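Local coordinates for protein carbonic anhydrase (PDB 4O1J) that probably catalyses the reversible hydration of carbon dioxide to hydrogencarbonate, using one bound zinc ion in each subunit, at residues 52-57 against 107-112; 81-86 against 132-137. All blocks are in the same frame, centred on the assembly; numbering follows the deposited sequence.

Contact 1 (52-57 against 107-112); sequences LWIGCS and IVLCGH. With ZN (zinc ion), chain C.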
loop_
_atom_site.group_PDB
_atom_site.type_symbol
_atom_site.label_atom_id
_atom_site.label_comp_id
_atom_site.label_asym_id
_atom_site.label_seq_id
_atom_site.Cartn_x
_atom_site.Cartn_y
_atom_site.Cartn_z
ATOM N N LEU A 52 -9.129 -1.586 -20.403
ATOM C CA LEU A 52 -8.542 -1.929 -19.119
ATOM C C LEU A 52 -9.571 -2.754 -18.366
ATOM O O LEU A 52 -10.703 -2.324 -18.190
ATOM C CB LEU A 52 -8.157 -0.675 -18.324
ATOM C CG LEU A 52 -7.956 -0.791 -16.802
ATOM C CD1 LEU A 52 -6.873 -1.797 -16.422
ATOM C CD2 LEU A 52 -7.639 0.576 -16.216
ATOM N N TRP A 53 -9.181 -3.957 -17.973
ATOM C CA TRP A 53 -10.031 -4.866 -17.225
ATOM C C TRP A 53 -9.557 -4.942 -15.778
ATOM O O TRP A 53 -8.397 -5.238 -15.526
ATOM C CB TRP A 53 -10.011 -6.246 -17.893
ATOM C CG TRP A 53 -10.694 -7.349 -17.151
ATOM C CD1 TRP A 53 -10.190 -8.075 -16.111
ATOM C CD2 TRP A 53 -11.994 -7.882 -17.416
ATOM N NE1 TRP A 53 -11.102 -9.018 -15.701
ATOM C CE2 TRP A 53 -12.223 -8.919 -16.491
ATOM C CE3 TRP A 53 -12.997 -7.580 -18.346
ATOM C CZ2 TRP A 53 -13.407 -9.658 -16.469
ATOM C CZ3 TRP A 53 -14.176 -8.308 -18.319
ATOM C CH2 TRP A 53 -14.369 -9.335 -17.390
ATOM N N ILE A 54 -10.436 -4.642 -14.827
ATOM C CA ILE A 54 -10.114 -4.856 -13.419
ATOM C C ILE A 54 -11.012 -5.949 -12.875
ATOM O O ILE A 54 -12.232 -5.782 -12.792
ATOM C CB ILE A 54 -10.274 -3.580 -12.557
ATOM C CG1 ILE A 54 -9.361 -2.458 -13.065
ATOM C CG2 ILE A 54 -9.924 -3.877 -11.110
ATOM C CD1 ILE A 54 -9.579 -1.114 -12.376
ATOM N N GLY A 55 -10.409 -7.078 -12.521
ATOM C CA GLY A 55 -11.191 -8.206 -12.054
ATOM C C GLY A 55 -10.645 -8.985 -10.875
ATOM O O GLY A 55 -9.590 -8.667 -10.296
ATOM N N CYS A 56 -11.388 -10.028 -10.519
ATOM C CA CYS A 56 -11.010 -10.890 -9.412
ATOM C C CYS A 56 -9.970 -11.899 -9.872
ATOM O O CYS A 56 -10.030 -12.394 -10.989
ATOM C CB CYS A 56 -12.231 -11.604 -8.827
ATOM S SG CYS A 56 -11.897 -12.479 -7.266
ATOM N N SER A 57 -9.039 -12.209 -8.981
ATOM C CA SER A 57 -7.951 -13.142 -9.234
ATOM C C SER A 57 -8.441 -14.554 -9.532
ATOM O O SER A 57 -7.679 -15.381 -10.040
ATOM C CB SER A 57 -7.015 -13.174 -8.017
ATOM O OG SER A 57 -6.157 -12.047 -7.995
ATOM N N ILE A 107 -12.866 1.234 -19.388
ATOM C CA ILE A 107 -12.458 0.620 -18.132
ATOM C C ILE A 107 -13.594 -0.243 -17.622
ATOM O O ILE A 107 -14.683 0.245 -17.359
ATOM C CB ILE A 107 -12.067 1.675 -17.060
ATOM C CG1 ILE A 107 -10.816 2.437 -17.503
ATOM C CG2 ILE A 107 -11.828 1.014 -15.706
ATOM C CD1 ILE A 107 -10.457 3.589 -16.623
ATOM N N VAL A 108 -13.325 -1.533 -17.492
ATOM C CA VAL A 108 -14.326 -2.516 -17.115
ATOM C C VAL A 108 -14.055 -3.087 -15.733
ATOM O O VAL A 108 -13.109 -3.855 -15.540
ATOM C CB VAL A 108 -14.374 -3.686 -18.124
ATOM C CG1 VAL A 108 -15.453 -4.677 -17.732
ATOM C CG2 VAL A 108 -14.599 -3.166 -19.531
ATOM N N LEU A 109 -14.874 -2.707 -14.761
ATOM C CA LEU A 109 -14.755 -3.308 -13.443
ATOM C C LEU A 109 -15.695 -4.496 -13.395
ATOM O O LEU A 109 -16.920 -4.336 -13.436
ATOM C CB LEU A 109 -15.079 -2.309 -12.330
ATOM C CG LEU A 109 -14.985 -2.917 -10.932
ATOM C CD1 LEU A 109 -13.590 -3.472 -10.665
ATOM C CD2 LEU A 109 -15.371 -1.899 -9.886
ATOM N N CYS A 110 -15.119 -5.689 -13.316
ATOM C CA CYS A 110 -15.930 -6.890 -13.407
ATOM C C CYS A 110 -15.983 -7.662 -12.108
ATOM O O CYS A 110 -14.971 -8.189 -11.658
ATOM C CB CYS A 110 -15.405 -7.805 -14.508
ATOM S SG CYS A 110 -16.363 -9.331 -14.697
ATOM N N GLY A 111 -17.180 -7.770 -11.539
ATOM C CA GLY A 111 -17.381 -8.647 -10.401
ATOM C C GLY A 111 -17.968 -9.946 -10.894
ATOM O O GLY A 111 -18.364 -10.023 -12.050
ATOM N N HIS A 112 -18.017 -10.964 -10.037
ATOM C CA HIS A 112 -18.539 -12.260 -10.445
ATOM C C HIS A 112 -19.208 -13.026 -9.308
ATOM O O HIS A 112 -19.054 -12.695 -8.132
ATOM C CB HIS A 112 -17.426 -13.125 -11.028
ATOM C CG HIS A 112 -16.498 -13.683 -9.996
ATOM N ND1 HIS A 112 -16.700 -14.909 -9.400
ATOM C CD2 HIS A 112 -15.358 -13.188 -9.459
ATOM C CE1 HIS A 112 -15.728 -15.144 -8.539
ATOM N NE2 HIS A 112 -14.900 -14.115 -8.555
HETATM ZN ZN ZN C . -13.756 -13.612 -6.647
#
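Leu52 O is approached by two donors from strand 107-112: Val108 N makes a nearly straight hydrogen bond to it of 2.8 Å (172° at the hydrogen), and Ile107 CA adds a C-H...O contact at 3.4 Å. Ile54 N bonds Val108 O at 2.9 Å and Ile54 O accepts from Cys110 N; these residues flank its partner Leu109, the pattern of parallel pairing. On the face bearing Trp53, CG is anti to the backbone N (chi1 172°), which carries the indole across to strand 107-112. Cys110 CB sits over the six-membered ring, 3.7 Å from its centroid and 29° off the normal, a CH-pi contact; the Cys110 sulfur is oblique to the same ring. Val108 CG1 meets Trp53 CE3 at 3.9 Å. With Trp53 replaced by an alanine, Cys110 CB would probably lose its ring face and Val108 CG1 its neighbour, opening a gap. On the other face, Ile54 CG2 packs on Leu109 CD1 at 3.7 Å. Past the ladder, Cys56 SG and His112 NE2 bind zinc, each at 2.3 Å, with Cys115 as third protein ligand. Two cysteines and a histidine on zinc, two of them ending neighbouring parallel strands, form the beta-class carbonic anhydrase metal site.

Contact 2 (81-86 against 132-137); sequences ANIVSP and DTWLLP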
loop_
_atom_site.group_PDB
_atom_site.type_symbol
_atom_site.label_atom_id
_atom_site.label_comp_id
_atom_site.label_asym_id
_atom_site.label_seq_id
_atom_site.Cartn_x
_atom_site.Cartn_y
_atom_site.Cartn_z
ATOM N N ALA A 81 -11.110 -10.361 -5.083
ATOM C CA ALA A 81 -12.470 -9.821 -5.068
ATOM C C ALA A 81 -12.599 -8.516 -5.850
ATOM O O ALA A 81 -13.510 -7.728 -5.583
ATOM C CB ALA A 81 -12.952 -9.626 -3.628
ATOM N N ASN A 82 -11.708 -8.319 -6.827
ATOM C CA ASN A 82 -11.664 -7.130 -7.697
ATOM C C ASN A 82 -11.944 -5.815 -6.987
ATOM O O ASN A 82 -12.799 -5.038 -7.410
ATOM C CB ASN A 82 -12.634 -7.273 -8.881
ATOM C CG ASN A 82 -14.038 -7.692 -8.465
ATOM O OD1 ASN A 82 -14.333 -8.888 -8.348
ATOM N ND2 ASN A 82 -14.916 -6.712 -8.262
ATOM N N ILE A 83 -11.202 -5.566 -5.915
ATOM C CA ILE A 83 -11.431 -4.395 -5.088
ATOM C C ILE A 83 -10.602 -3.206 -5.550
ATOM O O ILE A 83 -9.387 -3.306 -5.700
ATOM C CB ILE A 83 -11.116 -4.702 -3.617
ATOM C CG1 ILE A 83 -12.190 -5.630 -3.039
ATOM C CG2 ILE A 83 -11.007 -3.414 -2.805
ATOM C CD1 ILE A 83 -11.967 -6.014 -1.591
ATOM N N VAL A 84 -11.272 -2.082 -5.784
ATOM C CA VAL A 84 -10.585 -0.852 -6.147
ATOM C C VAL A 84 -10.551 0.098 -4.955
ATOM O O VAL A 84 -11.556 0.716 -4.598
ATOM C CB VAL A 84 -11.253 -0.148 -7.336
ATOM C CG1 VAL A 84 -10.427 1.070 -7.755
ATOM C CG2 VAL A 84 -11.428 -1.120 -8.497
ATOM N N SER A 85 -9.373 0.215 -4.358
ATOM C CA SER A 85 -9.186 1.045 -3.182
ATOM C C SER A 85 -8.511 2.357 -3.571
ATOM O O SER A 85 -7.589 2.369 -4.387
ATOM C CB SER A 85 -8.362 0.294 -2.131
ATOM O OG SER A 85 -8.103 1.107 -1.005
ATOM N N PRO A 86 -8.992 3.472 -3.008
ATOM C CA PRO A 86 -8.487 4.813 -3.325
ATOM C C PRO A 86 -6.972 4.993 -3.187
ATOM O O PRO A 86 -6.362 5.556 -4.094
ATOM C CB PRO A 86 -9.223 5.697 -2.312
ATOM C CG PRO A 86 -10.519 4.989 -2.107
ATOM C CD PRO A 86 -10.173 3.527 -2.128
ATOM N N ASP A 132 -8.173 -9.689 6.055
ATOM C CA ASP A 132 -9.227 -8.895 6.686
ATOM C C ASP A 132 -9.068 -7.409 6.350
ATOM O O ASP A 132 -10.051 -6.686 6.140
ATOM C CB ASP A 132 -9.212 -9.116 8.194
ATOM C CG ASP A 132 -9.340 -10.584 8.559
ATOM O OD1 ASP A 132 -10.475 -11.055 8.804
ATOM O OD2 ASP A 132 -8.297 -11.271 8.580
ATOM N N THR A 133 -7.816 -6.980 6.230
ATOM C CA THR A 133 -7.511 -5.600 5.898
ATOM C C THR A 133 -7.788 -5.321 4.429
ATOM O O THR A 133 -8.366 -4.288 4.094
ATOM C CB THR A 133 -6.034 -5.261 6.215
ATOM O OG1 THR A 133 -5.790 -5.445 7.616
ATOM C CG2 THR A 133 -5.711 -3.822 5.839
ATOM N N TRP A 134 -7.413 -6.248 3.555
ATOM C CA TRP A 134 -7.672 -6.055 2.132
ATOM C C TRP A 134 -9.173 -6.049 1.864
ATOM O O TRP A 134 -9.670 -5.224 1.097
ATOM C CB TRP A 134 -6.992 -7.134 1.286
ATOM C CG TRP A 134 -7.353 -7.027 -0.171
ATOM C CD1 TRP A 134 -8.220 -7.830 -0.861
ATOM C CD2 TRP A 134 -6.898 -6.037 -1.102
ATOM N NE1 TRP A 134 -8.315 -7.412 -2.166
ATOM C CE2 TRP A 134 -7.512 -6.309 -2.342
ATOM C CE3 TRP A 134 -6.020 -4.948 -1.013
ATOM C CZ2 TRP A 134 -7.282 -5.540 -3.480
ATOM C CZ3 TRP A 134 -5.793 -4.179 -2.144
ATOM C CH2 TRP A 134 -6.424 -4.479 -3.361
ATOM N N LEU A 135 -9.888 -6.950 2.529
ATOM C CA LEU A 135 -11.328 -7.068 2.353
ATOM C C LEU A 135 -12.114 -6.053 3.166
ATOM O O LEU A 135 -13.345 -6.045 3.112
ATOM C CB LEU A 135 -11.794 -8.475 2.724
ATOM C CG LEU A 135 -11.408 -9.577 1.740
ATOM C CD1 LEU A 135 -11.854 -10.918 2.272
ATOM C CD2 LEU A 135 -12.012 -9.304 0.367
ATOM N N LEU A 136 -11.419 -5.203 3.919
ATOM C CA LEU A 136 -12.114 -4.225 4.758
ATOM C C LEU A 136 -13.116 -3.329 4.004
ATOM O O LEU A 136 -14.210 -3.093 4.517
ATOM C CB LEU A 136 -11.110 -3.346 5.505
ATOM C CG LEU A 136 -11.777 -2.665 6.699
ATOM C CD1 LEU A 136 -12.352 -3.714 7.638
ATOM C CD2 LEU A 136 -10.808 -1.768 7.435
ATOM N N PRO A 137 -12.767 -2.839 2.792
ATOM C CA PRO A 137 -13.781 -2.034 2.089
ATOM C C PRO A 137 -14.992 -2.840 1.599
ATOM O O PRO A 137 -16.040 -2.245 1.329
ATOM C CB PRO A 137 -13.007 -1.449 0.897
ATOM C CG PRO A 137 -11.824 -2.335 0.727
ATOM C CD PRO A 137 -11.460 -2.771 2.111
#
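Ile83 is the bump that fills the hollow lined by Trp134, Leu135 and Pro137. Three parts of the isoleucine meet three walls. Its CB lies above the ring plane and just beyond the border of the indole, 3.9 Å from Trp134 CZ2. On the same side of the ring, the CG2 branch stands 4.3 Å above the plane of Trp134, offset toward the rim, and reaches Pro137 CG at 3.8 Å. The other branch is extended: with CG1 anti to the carbonyl carbon (chi1 -71°) and a straight outer torsion, CD1 is carried deep between the walls, 3.6 Å from Trp134 O and 3.8 Å from Leu135 CD2, where the two side chains cross at about a right angle. Ala81 CB adds a smaller bump against the same Leu135 methyl, 4.1 Å from CD2.

Leu135 lies between helix 131-134 and helix 136-144, and Trp134 and Pro137, before and after that break, form different walls; Leu138 also touches both Ala81 and Ile83. Pro137 also packs on Thr87 of the third subunit. Between the two segments there is no hydrogen bond and no charge pair, so the loop carrying Ala81, close to the zinc, meets this helix pair through apolar fit, while polar bonds that anchor the two sides, Trp134 NE1 to Ile80 O and Ile83 N to Asn79 OD1, are made outside it.

Overall arrangement
From the N terminus, the chain enters contact 1 on strand 51-56, passes helix 63-66 and strand 74-79, and reaches residues 81-86, the first half of contact 2. Helix 89-100 then leads into strand 106-112, which closes contact 1 over 49 intervening residues; residues 132-137 close contact 2 over 45. The segments alternate, so the two loops cross. Contact 1 joins two central strands of the sheet, whereas contact 2 ties the loop after strand 74-79 to helices 131-134 and 136-144. Their centres are about 13 Å apart, yet they touch near the metal, where Asn82 packs against Gly55, Cys56 and Cys110. Both also reach the second subunit.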